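Putative HAD family hydrolase (Streptomyces avermitilis, PDB 3MMZ) probably hydrolyses phosphate esters as the metal-dependent HAD phosphatase domain of a larger protein thought to make CMP-activated N-acylneuraminate. Local coordinates at residues V16-T24 and V38-I48; F118-S129 and A137-G146. All blocks are in the same frame, centred on the assembly; numbering follows the deposited sequence.

Contact 1 (V16-T24 and V38-I48); sequences VLDFDGTQT and VSVHRGDGLGI. With CA (calcium ion), chain M.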
ATOM      1  N   VAL D  16      11.059  10.365 -27.433  1.00 13.81           N
ATOM      2  CA  VAL D  16      12.396  10.404 -26.864  1.00 12.93           C
ATOM      3  C   VAL D  16      12.318  10.085 -25.376  1.00 12.73           C
ATOM      4  O   VAL D  16      11.522  10.686 -24.651  1.00 11.93           O
ATOM      5  CB  VAL D  16      13.084  11.770 -27.104  1.00 12.68           C
ATOM      6  CG1 VAL D  16      14.516  11.748 -26.562  1.00 10.85           C
ATOM      7  CG2 VAL D  16      13.099  12.110 -28.604  1.00 10.81           C
ATOM      8  N   LEU D  17      13.132   9.134 -24.937  1.00 12.85           N
ATOM      9  CA  LEU D  17      13.061   8.639 -23.556  1.00 13.96           C
ATOM     10  C   LEU D  17      14.338   8.905 -22.764  1.00 14.54           C
ATOM     11  O   LEU D  17      15.437   8.574 -23.200  1.00 14.22           O
ATOM     12  CB  LEU D  17      12.759   7.128 -23.543  1.00 14.36           C
ATOM     13  CG  LEU D  17      11.558   6.630 -24.353  1.00 10.89           C
ATOM     14  CD1 LEU D  17      11.574   5.105 -24.437  1.00 15.01           C
ATOM     15  CD2 LEU D  17      10.236   7.104 -23.769  1.00 14.67           C
ATOM     16  N   ASP D  18      14.177   9.521 -21.597  1.00 14.94           N
ATOM     17  CA  ASP D  18      15.190   9.478 -20.561  1.00 14.85           C
ATOM     18  C   ASP D  18      15.339   8.018 -20.083  1.00 14.52           C
ATOM     19  O   ASP D  18      14.458   7.196 -20.337  1.00 14.86           O
ATOM     20  CB  ASP D  18      14.789  10.409 -19.417  1.00 15.39           C
ATOM     21  CG  ASP D  18      15.705  10.290 -18.221  1.00 10.71           C
ATOM     22  OD1 ASP D  18      16.935  10.449 -18.378  1.00 15.67           O
ATOM     23  OD2 ASP D  18      15.194  10.014 -17.125  1.00 15.99           O
ATOM     24  N   PHE D  19      16.448   7.686 -19.422  1.00 13.79           N
ATOM     25  CA  PHE D  19      16.671   6.301 -18.985  1.00 14.33           C
ATOM     26  C   PHE D  19      16.502   6.084 -17.481  1.00 13.86           C
ATOM     27  O   PHE D  19      15.445   5.621 -17.053  1.00 12.95           O
ATOM     28  CB  PHE D  19      18.016   5.759 -19.473  1.00 15.08           C
ATOM     29  CG  PHE D  19      18.242   4.305 -19.138  1.00 16.55           C
ATOM     30  CD1 PHE D  19      17.540   3.302 -19.810  1.00 15.44           C
ATOM     31  CD2 PHE D  19      19.157   3.943 -18.162  1.00 15.25           C
ATOM     32  CE1 PHE D  19      17.753   1.957 -19.512  1.00 16.79           C
ATOM     33  CE2 PHE D  19      19.383   2.603 -17.855  1.00 16.71           C
ATOM     34  CZ  PHE D  19      18.673   1.607 -18.528  1.00 15.55           C
ATOM     35  N   ASP D  20      17.511   6.425 -16.676  1.00 14.10           N
ATOM     36  CA  ASP D  20      17.396   6.221 -15.222  1.00 14.69           C
ATOM     37  C   ASP D  20      16.231   7.018 -14.641  1.00 13.83           C
ATOM     38  O   ASP D  20      16.129   8.220 -14.858  1.00 13.30           O
ATOM     39  CB  ASP D  20      18.694   6.585 -14.489  1.00 16.28           C
ATOM     40  CG  ASP D  20      19.852   5.670 -14.860  1.00 26.99           C
ATOM     41  OD1 ASP D  20      20.010   4.604 -14.224  1.00 17.99           O
ATOM     42  OD2 ASP D  20      20.612   6.028 -15.784  1.00 18.04           O
ATOM     43  N   GLY D  21      15.344   6.332 -13.923  1.00 13.17           N
ATOM     44  CA  GLY D  21      14.245   7.003 -13.244  1.00 13.06           C
ATOM     45  C   GLY D  21      13.000   7.086 -14.106  1.00 12.48           C
ATOM     46  O   GLY D  21      11.911   7.395 -13.603  1.00 11.41           O
ATOM     47  N   THR D  22      13.169   6.772 -15.392  1.00 12.86           N
ATOM     48  CA  THR D  22      12.090   6.858 -16.381  1.00 13.59           C
ATOM     49  C   THR D  22      11.758   5.466 -16.912  1.00 12.99           C
ATOM     50  O   THR D  22      10.598   5.047 -16.871  1.00 13.12           O
ATOM     51  CB  THR D  22      12.455   7.856 -17.520  1.00 14.24           C
ATOM     52  OG1 THR D  22      12.507   9.180 -16.971  1.00 13.67           O
ATOM     53  CG2 THR D  22      11.422   7.824 -18.666  1.00 13.65           C
ATOM     54  N   GLN D  23      12.782   4.762 -17.393  1.00 12.25           N
ATOM     55  CA  GLN D  23      12.674   3.333 -17.729  1.00 12.61           C
ATOM     56  C   GLN D  23      13.129   2.460 -16.556  1.00 12.78           C
ATOM     57  O   GLN D  23      13.080   1.232 -16.634  1.00 12.97           O
ATOM     58  CB  GLN D  23      13.531   3.023 -18.959  1.00 12.81           C
ATOM     59  CG  GLN D  23      13.093   3.767 -20.191  1.00 13.56           C
ATOM     60  CD  GLN D  23      13.984   3.494 -21.391  1.00 14.48           C
ATOM     61  OE1 GLN D  23      14.029   2.376 -21.907  1.00 14.04           O
ATOM     62  NE2 GLN D  23      14.715   4.511 -21.824  1.00 13.63           N
ATOM     63  N   THR D  24      13.608   3.103 -15.487  1.00 13.22           N
ATOM     64  CA  THR D  24      14.017   2.393 -14.263  1.00 13.22           C
ATOM     65  C   THR D  24      13.428   3.113 -13.058  1.00 12.67           C
ATOM     66  O   THR D  24      12.946   4.235 -13.181  1.00 12.37           O
ATOM     67  CB  THR D  24      15.557   2.365 -14.065  1.00 13.37           C
ATOM     68  OG1 THR D  24      15.999   3.629 -13.550  1.00 13.38           O
ATOM     69  CG2 THR D  24      16.310   2.028 -15.362  1.00 13.44           C
ATOM     70  N   VAL D  38      20.866  -2.434 -13.565  1.00 13.24           N
ATOM     71  CA  VAL D  38      19.604  -1.705 -13.373  1.00 12.87           C
ATOM     72  C   VAL D  38      18.419  -2.589 -13.763  1.00 12.57           C
ATOM     73  O   VAL D  38      18.578  -3.526 -14.543  1.00 12.53           O
ATOM     74  CB  VAL D  38      19.550  -0.357 -14.158  1.00 13.62           C
ATOM     75  CG1 VAL D  38      20.689   0.585 -13.722  1.00 17.09           C
ATOM     76  CG2 VAL D  38      19.599  -0.603 -15.673  1.00 17.08           C
ATOM     77  N   SER D  39      17.243  -2.304 -13.204  1.00 12.40           N
ATOM     78  CA  SER D  39      16.044  -3.060 -13.576  1.00 12.62           C
ATOM     79  C   SER D  39      15.209  -2.271 -14.561  1.00 12.58           C
ATOM     80  O   SER D  39      14.864  -1.107 -14.321  1.00 13.38           O
ATOM     81  CB  SER D  39      15.210  -3.454 -12.343  1.00 13.41           C
ATOM     82  OG  SER D  39      15.968  -4.298 -11.494  1.00 23.28           O
ATOM     83  N   VAL D  40      14.898  -2.907 -15.683  1.00 11.88           N
ATOM     84  CA  VAL D  40      13.989  -2.351 -16.668  1.00 11.74           C
ATOM     85  C   VAL D  40      12.701  -3.195 -16.651  1.00 12.52           C
ATOM     86  O   VAL D  40      12.584  -4.130 -15.853  1.00 12.85           O
ATOM     87  CB  VAL D  40      14.635  -2.263 -18.081  1.00 11.61           C
ATOM     88  CG1 VAL D  40      15.773  -1.218 -18.084  1.00  9.61           C
ATOM     89  CG2 VAL D  40      15.133  -3.641 -18.569  1.00  9.49           C
ATOM     90  N   HIS D  41      11.752  -2.877 -17.525  1.00 12.49           N
ATOM     91  CA  HIS D  41      10.418  -3.496 -17.463  1.00 12.26           C
ATOM     92  C   HIS D  41      10.001  -4.043 -18.830  1.00 11.92           C
ATOM     93  O   HIS D  41      10.125  -3.349 -19.834  1.00 11.12           O
ATOM     94  CB  HIS D  41       9.428  -2.433 -16.965  1.00 12.71           C
ATOM     95  CG  HIS D  41       8.101  -2.968 -16.528  1.00 12.76           C
ATOM     96  ND1 HIS D  41       7.054  -3.167 -17.405  1.00 13.45           N
ATOM     97  CD2 HIS D  41       7.633  -3.301 -15.301  1.00 12.88           C
ATOM     98  CE1 HIS D  41       6.007  -3.622 -16.740  1.00 12.79           C
ATOM     99  NE2 HIS D  41       6.331  -3.715 -15.463  1.00 13.02           N
ATOM    100  N   ARG D  42       9.507  -5.285 -18.853  1.00 12.30           N
ATOM    101  CA  ARG D  42       9.135  -5.963 -20.107  1.00 13.77           C
ATOM    102  C   ARG D  42       7.924  -5.334 -20.772  1.00 14.05           C
ATOM    103  O   ARG D  42       7.796  -5.370 -21.994  1.00 14.26           O
ATOM    104  CB  ARG D  42       8.869  -7.454 -19.881  1.00 14.43           C
ATOM    105  CG  ARG D  42      10.118  -8.281 -19.590  1.00 17.28           C
ATOM    106  CD  ARG D  42      10.767  -8.819 -20.874  1.00 16.17           C
ATOM    107  NE  ARG D  42      11.816  -9.788 -20.567  1.00 17.87           N
ATOM    108  CZ  ARG D  42      13.100  -9.659 -20.895  1.00 17.00           C
ATOM    109  NH1 ARG D  42      13.526  -8.600 -21.568  1.00 18.21           N
ATOM    110  NH2 ARG D  42      13.958 -10.610 -20.552  1.00 18.35           N
ATOM    111  N   GLY D  43       7.022  -4.796 -19.957  1.00 14.17           N
ATOM    112  CA  GLY D  43       5.898  -4.004 -20.455  1.00 13.86           C
ATOM    113  C   GLY D  43       6.368  -2.782 -21.225  1.00 13.36           C
ATOM    114  O   GLY D  43       5.866  -2.510 -22.321  1.00 12.69           O
ATOM    115  N   ASP D  44       7.328  -2.036 -20.667  1.00 13.35           N
ATOM    116  CA  ASP D  44       7.957  -0.928 -21.399  1.00 13.66           C
ATOM    117  C   ASP D  44       8.521  -1.416 -22.734  1.00 13.47           C
ATOM    118  O   ASP D  44       8.371  -0.755 -23.762  1.00 14.11           O
ATOM    119  CB  ASP D  44       9.102  -0.287 -20.593  1.00 14.21           C
ATOM    120  CG  ASP D  44       8.618   0.538 -19.409  1.00 14.68           C
ATOM    121  OD1 ASP D  44       7.440   0.956 -19.377  1.00 15.22           O
ATOM    122  OD2 ASP D  44       9.445   0.785 -18.503  1.00 15.64           O
ATOM    123  N   GLY D  45       9.192  -2.565 -22.707  1.00 12.94           N
ATOM    124  CA  GLY D  45       9.779  -3.143 -23.905  1.00 12.77           C
ATOM    125  C   GLY D  45       8.747  -3.410 -24.986  1.00 12.57           C
ATOM    126  O   GLY D  45       8.981  -3.139 -26.159  1.00 12.39           O
ATOM    127  N   LEU D  46       7.589  -3.916 -24.579  1.00 12.57           N
ATOM    128  CA  LEU D  46       6.519  -4.218 -25.523  1.00 13.12           C
ATOM    129  C   LEU D  46       5.912  -2.935 -26.051  1.00 12.95           C
ATOM    130  O   LEU D  46       5.595  -2.849 -27.239  1.00 13.10           O
ATOM    131  CB  LEU D  46       5.449  -5.112 -24.867  1.00 14.13           C
ATOM    132  CG  LEU D  46       4.311  -5.615 -25.760  1.00 18.80           C
ATOM    133  CD1 LEU D  46       4.777  -6.740 -26.680  1.00 15.46           C
ATOM    134  CD2 LEU D  46       3.137  -6.081 -24.900  1.00 15.09           C
ATOM    135  N   GLY D  47       5.755  -1.945 -25.169  1.00 13.02           N
ATOM    136  CA  GLY D  47       5.250  -0.621 -25.541  1.00 13.05           C
ATOM    137  C   GLY D  47       6.165   0.076 -26.538  1.00 12.57           C
ATOM    138  O   GLY D  47       5.712   0.615 -27.540  1.00 12.24           O
ATOM    139  N   ILE D  48       7.457   0.083 -26.240  1.00 12.43           N
ATOM    140  CA  ILE D  48       8.462   0.688 -27.117  1.00 12.54           C
ATOM    141  C   ILE D  48       8.467   0.017 -28.500  1.00 13.16           C
ATOM    142  O   ILE D  48       8.493   0.701 -29.531  1.00 13.56           O
ATOM    143  CB  ILE D  48       9.855   0.646 -26.439  1.00 12.11           C
ATOM    144  CG1 ILE D  48       9.871   1.614 -25.247  1.00 15.52           C
ATOM    145  CG2 ILE D  48      10.976   0.957 -27.438  1.00 15.47           C
ATOM    146  CD1 ILE D  48      10.993   1.380 -24.209  1.00 12.57           C
TER
HETATM  147 CA    CA M 500      16.518  10.477 -15.125  1.00 13.99          CA
HETATM  148  O   HOH W   1      18.785  10.074 -15.789  1.00 16.97           O
HETATM  149  O   HOH W   2       8.878   2.791 -16.836  1.00 13.48           O
HETATM  150  O   HOH W   3      11.879  -0.152 -18.591  1.00 11.10           O
HETATM  151  O   HOH W   4      17.060  10.172 -12.866  1.00 22.55           O
HETATM  152  O   HOH W   5      16.645  12.750 -15.691  1.00 15.04           O

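Contact 2 (F118-S129 and A137-G146); sequences FALVGWPVAVAS and AARAVTTVPG. With CA (calcium ion), chain F.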
ATOM      1  N   PHE D 118      12.038  19.407 -21.535  1.00 11.54           N
ATOM      2  CA  PHE D 118      10.600  19.656 -21.413  1.00 11.76           C
ATOM      3  C   PHE D 118      10.234  20.964 -22.128  1.00 12.51           C
ATOM      4  O   PHE D 118       9.276  20.998 -22.892  1.00 13.22           O
ATOM      5  CB  PHE D 118      10.188  19.739 -19.926  1.00 11.41           C
ATOM      6  CG  PHE D 118       9.801  18.420 -19.296  1.00 13.10           C
ATOM      7  CD1 PHE D 118      10.299  17.209 -19.768  1.00 11.59           C
ATOM      8  CD2 PHE D 118       8.930  18.405 -18.198  1.00 11.83           C
ATOM      9  CE1 PHE D 118       9.918  15.995 -19.169  1.00 12.85           C
ATOM     10  CE2 PHE D 118       8.553  17.213 -17.589  1.00 12.56           C
ATOM     11  CZ  PHE D 118       9.038  16.001 -18.077  1.00 12.17           C
ATOM     12  N   ALA D 119      11.012  22.022 -21.886  1.00 13.01           N
ATOM     13  CA  ALA D 119      10.777  23.343 -22.502  1.00 14.03           C
ATOM     14  C   ALA D 119      10.923  23.332 -24.028  1.00 15.25           C
ATOM     15  O   ALA D 119      10.264  24.110 -24.724  1.00 16.10           O
ATOM     16  CB  ALA D 119      11.698  24.413 -21.890  1.00 14.15           C
ATOM     17  N   LEU D 120      11.799  22.467 -24.527  1.00 15.37           N
ATOM     18  CA  LEU D 120      12.068  22.333 -25.960  1.00 16.51           C
ATOM     19  C   LEU D 120      10.917  21.688 -26.747  1.00 15.94           C
ATOM     20  O   LEU D 120      10.661  22.066 -27.890  1.00 16.30           O
ATOM     21  CB  LEU D 120      13.333  21.492 -26.166  1.00 18.32           C
ATOM     22  CG  LEU D 120      14.427  21.739 -27.213  1.00 34.70           C
ATOM     23  CD1 LEU D 120      13.926  22.264 -28.566  1.00 19.81           C
ATOM     24  CD2 LEU D 120      15.465  22.686 -26.640  1.00 20.00           C
ATOM     25  N   VAL D 121      10.238  20.710 -26.152  1.00 15.41           N
ATOM     26  CA  VAL D 121       9.348  19.834 -26.924  1.00 15.28           C
ATOM     27  C   VAL D 121       7.866  20.131 -26.727  1.00 14.99           C
ATOM     28  O   VAL D 121       7.475  20.770 -25.751  1.00 15.38           O
ATOM     29  CB  VAL D 121       9.623  18.341 -26.655  1.00 15.61           C
ATOM     30  CG1 VAL D 121      11.080  18.006 -26.948  1.00 16.86           C
ATOM     31  CG2 VAL D 121       9.251  17.958 -25.199  1.00 15.90           C
ATOM     32  N   GLY D 122       7.053  19.662 -27.668  1.00 14.00           N
ATOM     33  CA  GLY D 122       5.611  19.878 -27.631  1.00 12.96           C
ATOM     34  C   GLY D 122       4.918  19.071 -26.547  1.00 12.04           C
ATOM     35  O   GLY D 122       3.989  19.555 -25.909  1.00 11.29           O
ATOM     36  N   TRP D 123       5.396  17.850 -26.327  1.00 11.81           N
ATOM     37  CA  TRP D 123       4.713  16.914 -25.442  1.00 12.18           C
ATOM     38  C   TRP D 123       5.632  16.358 -24.346  1.00 11.22           C
ATOM     39  O   TRP D 123       6.026  15.188 -24.406  1.00 11.18           O
ATOM     40  CB  TRP D 123       4.077  15.784 -26.272  1.00 12.68           C
ATOM     41  CG  TRP D 123       2.880  16.242 -27.070  1.00 14.67           C
ATOM     42  CD1 TRP D 123       2.877  16.753 -28.342  1.00 13.76           C
ATOM     43  CD2 TRP D 123       1.515  16.226 -26.641  1.00 13.57           C
ATOM     44  NE1 TRP D 123       1.594  17.059 -28.726  1.00 14.23           N
ATOM     45  CE2 TRP D 123       0.737  16.739 -27.701  1.00 14.61           C
ATOM     46  CE3 TRP D 123       0.871  15.822 -25.454  1.00 14.87           C
ATOM     47  CZ2 TRP D 123      -0.656  16.859 -27.618  1.00 13.69           C
ATOM     48  CZ3 TRP D 123      -0.516  15.947 -25.373  1.00 13.44           C
ATOM     49  CH2 TRP D 123      -1.259  16.464 -26.449  1.00 14.79           C
ATOM     50  N   PRO D 124       5.983  17.193 -23.344  1.00 10.70           N
ATOM     51  CA  PRO D 124       6.783  16.666 -22.240  1.00 10.49           C
ATOM     52  C   PRO D 124       5.896  15.818 -21.338  1.00 10.57           C
ATOM     53  O   PRO D 124       4.773  16.225 -21.042  1.00 10.28           O
ATOM     54  CB  PRO D 124       7.237  17.924 -21.493  1.00 10.82           C
ATOM     55  CG  PRO D 124       6.239  18.982 -21.856  1.00 13.54           C
ATOM     56  CD  PRO D 124       5.793  18.661 -23.241  1.00 11.00           C
ATOM     57  N   VAL D 125       6.401  14.655 -20.934  1.00 10.55           N
ATOM     58  CA  VAL D 125       5.641  13.710 -20.102  1.00 10.45           C
ATOM     59  C   VAL D 125       6.488  13.314 -18.892  1.00 10.44           C
ATOM     60  O   VAL D 125       7.679  12.966 -19.019  1.00 11.04           O
ATOM     61  CB  VAL D 125       5.196  12.441 -20.897  1.00 10.68           C
ATOM     62  CG1 VAL D 125       4.391  11.494 -19.996  1.00 11.49           C
ATOM     63  CG2 VAL D 125       4.370  12.823 -22.151  1.00 11.92           C
ATOM     64  N   ALA D 126       5.889  13.399 -17.710  1.00  9.84           N
ATOM     65  CA  ALA D 126       6.577  13.027 -16.484  1.00 10.23           C
ATOM     66  C   ALA D 126       6.043  11.681 -16.041  1.00 10.33           C
ATOM     67  O   ALA D 126       4.831  11.444 -16.107  1.00 10.85           O
ATOM     68  CB  ALA D 126       6.320  14.078 -15.386  1.00 10.60           C
ATOM     69  N   VAL D 127       6.939  10.792 -15.609  1.00 10.11           N
ATOM     70  CA  VAL D 127       6.519   9.554 -14.931  1.00 10.30           C
ATOM     71  C   VAL D 127       5.930   9.914 -13.565  1.00 10.76           C
ATOM     72  O   VAL D 127       6.222  10.993 -13.023  1.00 10.35           O
ATOM     73  CB  VAL D 127       7.661   8.509 -14.826  1.00 10.45           C
ATOM     74  CG1 VAL D 127       8.119   8.094 -16.225  1.00 13.71           C
ATOM     75  CG2 VAL D 127       8.842   9.042 -14.015  1.00 12.79           C
ATOM     76  N   ALA D 128       5.086   9.026 -13.027  1.00 11.05           N
ATOM     77  CA  ALA D 128       4.397   9.261 -11.761  1.00 11.48           C
ATOM     78  C   ALA D 128       5.356   9.557 -10.618  1.00 11.74           C
ATOM     79  O   ALA D 128       5.039  10.360  -9.722  1.00 11.51           O
ATOM     80  CB  ALA D 128       3.505   8.071 -11.409  1.00 11.75           C
ATOM     81  N   SER D 129       6.529   8.923 -10.675  1.00 11.98           N
ATOM     82  CA  SER D 129       7.551   9.039  -9.635  1.00 12.82           C
ATOM     83  C   SER D 129       8.499  10.235  -9.829  1.00 13.12           C
ATOM     84  O   SER D 129       9.479  10.381  -9.094  1.00 13.13           O
ATOM     85  CB  SER D 129       8.371   7.738  -9.563  1.00 12.23           C
ATOM     86  OG  SER D 129       8.794   7.330 -10.857  1.00 12.82           O
ATOM     87  N   ALA D 137       5.580  20.539 -14.466  1.00 10.56           N
ATOM     88  CA  ALA D 137       6.056  21.054 -15.755  1.00 11.16           C
ATOM     89  C   ALA D 137       5.574  20.264 -16.965  1.00 11.00           C
ATOM     90  O   ALA D 137       5.466  20.804 -18.062  1.00 11.10           O
ATOM     91  CB  ALA D 137       7.585  21.111 -15.754  1.00 11.53           C
ATOM     92  N   ALA D 138       5.308  18.979 -16.762  1.00 10.40           N
ATOM     93  CA  ALA D 138       4.836  18.102 -17.823  1.00 10.70           C
ATOM     94  C   ALA D 138       3.480  18.520 -18.395  1.00 11.10           C
ATOM     95  O   ALA D 138       2.668  19.180 -17.730  1.00 10.88           O
ATOM     96  CB  ALA D 138       4.768  16.672 -17.313  1.00 10.18           C
ATOM     97  N   ARG D 139       3.247  18.114 -19.633  1.00 11.14           N
ATOM     98  CA  ARG D 139       1.949  18.293 -20.272  1.00 11.18           C
ATOM     99  C   ARG D 139       1.024  17.117 -19.935  1.00 10.82           C
ATOM    100  O   ARG D 139      -0.204  17.253 -19.934  1.00 10.95           O
ATOM    101  CB  ARG D 139       2.147  18.441 -21.780  1.00 11.68           C
ATOM    102  CG  ARG D 139       0.896  18.767 -22.566  1.00 12.80           C
ATOM    103  CD  ARG D 139       1.243  19.122 -24.003  1.00 12.52           C
ATOM    104  NE  ARG D 139       0.048  19.361 -24.810  1.00 13.10           N
ATOM    105  CZ  ARG D 139       0.067  19.804 -26.072  1.00 13.76           C
ATOM    106  NH1 ARG D 139       1.218  20.062 -26.685  1.00 13.21           N
ATOM    107  NH2 ARG D 139      -1.069  19.988 -26.724  1.00 13.13           N
ATOM    108  N   ALA D 140       1.626  15.969 -19.638  1.00 10.37           N
ATOM    109  CA  ALA D 140       0.906  14.773 -19.224  1.00 10.73           C
ATOM    110  C   ALA D 140       1.746  14.046 -18.165  1.00 10.69           C
ATOM    111  O   ALA D 140       2.977  14.171 -18.159  1.00 10.36           O
ATOM    112  CB  ALA D 140       0.645  13.878 -20.421  1.00 10.97           C
ATOM    113  N   VAL D 141       1.087  13.311 -17.260  1.00  9.97           N
ATOM    114  CA  VAL D 141       1.786  12.620 -16.172  1.00 10.38           C
ATOM    115  C   VAL D 141       1.254  11.197 -16.137  1.00 10.52           C
ATOM    116  O   VAL D 141       0.038  10.993 -16.150  1.00 10.33           O
ATOM    117  CB  VAL D 141       1.539  13.307 -14.791  1.00  9.89           C
ATOM    118  CG1 VAL D 141       2.291  12.601 -13.662  1.00 12.86           C
ATOM    119  CG2 VAL D 141       1.926  14.803 -14.829  1.00 13.19           C
ATOM    120  N   THR D 142       2.146  10.210 -16.116  1.00 10.80           N
ATOM    121  CA  THR D 142       1.687   8.821 -16.073  1.00 11.73           C
ATOM    122  C   THR D 142       1.173   8.502 -14.671  1.00 12.96           C
ATOM    123  O   THR D 142       1.490   9.215 -13.711  1.00 12.42           O
ATOM    124  CB  THR D 142       2.793   7.811 -16.459  1.00 12.08           C
ATOM    125  OG1 THR D 142       3.798   7.788 -15.437  1.00 13.49           O
ATOM    126  CG2 THR D 142       3.415   8.159 -17.810  1.00 14.00           C
ATOM    127  N   THR D 143       0.367   7.446 -14.559  1.00 13.58           N
ATOM    128  CA  THR D 143      -0.059   6.958 -13.248  1.00 14.47           C
ATOM    129  C   THR D 143       0.953   5.952 -12.698  1.00 14.67           C
ATOM    130  O   THR D 143       1.114   5.810 -11.486  1.00 15.08           O
ATOM    131  CB  THR D 143      -1.451   6.286 -13.323  1.00 15.45           C
ATOM    132  OG1 THR D 143      -1.392   5.173 -14.220  1.00 21.33           O
ATOM    133  CG2 THR D 143      -2.481   7.247 -13.824  1.00 20.35           C
ATOM    134  N   VAL D 144       1.640   5.259 -13.604  1.00 13.87           N
ATOM    135  CA  VAL D 144       2.588   4.203 -13.248  1.00 14.45           C
ATOM    136  C   VAL D 144       3.982   4.816 -13.084  1.00 14.06           C
ATOM    137  O   VAL D 144       4.398   5.593 -13.938  1.00 13.94           O
ATOM    138  CB  VAL D 144       2.612   3.123 -14.388  1.00 15.07           C
ATOM    139  CG1 VAL D 144       3.669   2.078 -14.153  1.00 23.21           C
ATOM    140  CG2 VAL D 144       1.230   2.458 -14.511  1.00 23.26           C
ATOM    141  N   PRO D 145       4.710   4.475 -11.995  1.00 13.78           N
ATOM    142  CA  PRO D 145       6.050   5.064 -11.818  1.00 13.37           C
ATOM    143  C   PRO D 145       7.151   4.505 -12.737  1.00 12.57           C
ATOM    144  O   PRO D 145       6.968   3.480 -13.377  1.00 12.68           O
ATOM    145  CB  PRO D 145       6.378   4.760 -10.354  1.00 14.07           C
ATOM    146  CG  PRO D 145       5.592   3.528 -10.026  1.00 15.60           C
ATOM    147  CD  PRO D 145       4.340   3.574 -10.881  1.00 14.28           C
ATOM    148  N   GLY D 146       8.303   5.176 -12.774  1.00 12.83           N
ATOM    149  CA  GLY D 146       9.449   4.703 -13.560  1.00 13.44           C
ATOM    150  C   GLY D 146       9.906   3.314 -13.123  1.00 13.55           C
ATOM    151  O   GLY D 146      10.005   3.028 -11.921  1.00 13.31           O
TER
HETATM  152 CA    CA F 501       1.446  20.459 -16.262  1.00 10.33          CA
HETATM  153  O   HOH W   6       9.753   4.560  -9.506  1.00 29.72           O
HETATM  154  O   HOH W   7       0.446  21.509 -18.324  1.00 14.24           O
HETATM  155  O   HOH W   8       2.426  22.712 -16.912  1.00 13.46           O
HETATM  156  O   HOH W   9       1.366  18.598 -14.853  1.00 10.27           O

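Contact 1 (V16-T24 and V38-I48)
F19 reaches V38 and V40 with the far end of its ring. With CG anti to the backbone N (chi1 -176°), that end swings toward strand 36-41, while CB and CG meet nothing of it. CE2 passes V38 CG2, CZ meets that same methyl at 3.7 Å near the ring plane, and CE1 approaches V40 CG1 at 4.0 Å. T24 CG2 lies over one face and T24 CB rests against S39 O. Farther along, L17 CD1 packs on I48 CD1 at 3.8 Å. Polar linkage runs through two waters: one donates to Q23 O and D44 OD2 and accepts from H41 N, and the second joins T22 O to D44 OD2. The other D44 oxygen accepts from R152 N. The Q23 amide turns back to its own loop, NE2 giving D18 O a nearly straight bond (3.1 Å, 176°) from above the carbonyl plane. F19 O accepts from T22 N and Q23 N, which fixes the turn; on the same loop D18 OD2 and D20 O, with N110, bind the calcium ion. D18, D20 and T22 fit the DxDx(T/V) motif at the strand end, characteristic of the HAD active site.

Contact 2 (F118-S129 and A137-G146)
The guanidinium of R139 lies flat on one face of the W123 indole, the planes only 8° apart and CZ 3.5 Å from the centroid of the six-membered ring, a cation-pi stack. At the guanidinium edge sits G122 O, which NH1 reaches at 2.9 Å; the oxygen is near the guanidinium plane, but the donor stands above the carbonyl plane. The side chain is extended from CG to NE, carrying CD over the same indole face in a CH-pi contact. Stack and hydrogen bond together restrict how the guanidinium can rotate. The F118 ring has P124 CB over one face and A137 CB at its edge.

Beyond these groups the strands pair in parallel. P124 O accepts from R139 N, A126 N donates to A140 O in the carbonyl plane at 3.0 Å, and T142 N donates to A126 O. A126 CB meets A138 CB at 3.6 Å, on the face of the sheet that also carries V141. Past the strands, T142 OG1 donates to V144 O and receives a weak bond from A128 N, while S129 OG accepts from G146 N at 2.9 Å with a fairly straight N-H (163°). A138 O binds a second calcium ion at 2.3 Å, as do G136 O and the equivalent carbonyls of a neighbouring subunit, making this an interface metal site. Strand 123-126, helix 132-137 and strand 140-141 form the beta-alpha-beta unit that completes one side of the Rossmann-like HAD fold.

How the contacts relate
From the N terminus, the chain runs through strand 14-17 into the metal-binding loop, and contact 1 closes the excursion that forms the 27-31/36-41 hairpin and returns it to the core as helix 42-53. Contact 2 opens much later and closes the shorter loop containing helix 132-137, so the two follow in series, neither nesting nor crossing. The central parallel sheet joins them: contact 1 starts from its inner strand 14-17, contact 2 pairs strand 123-126 with edge strand 140-141, and strand 105-109 lies between. Their centres are 14 Å apart, yet they touch where V127 CG2 packs on G21 O at 3.5 Å, in the calcium-binding loop.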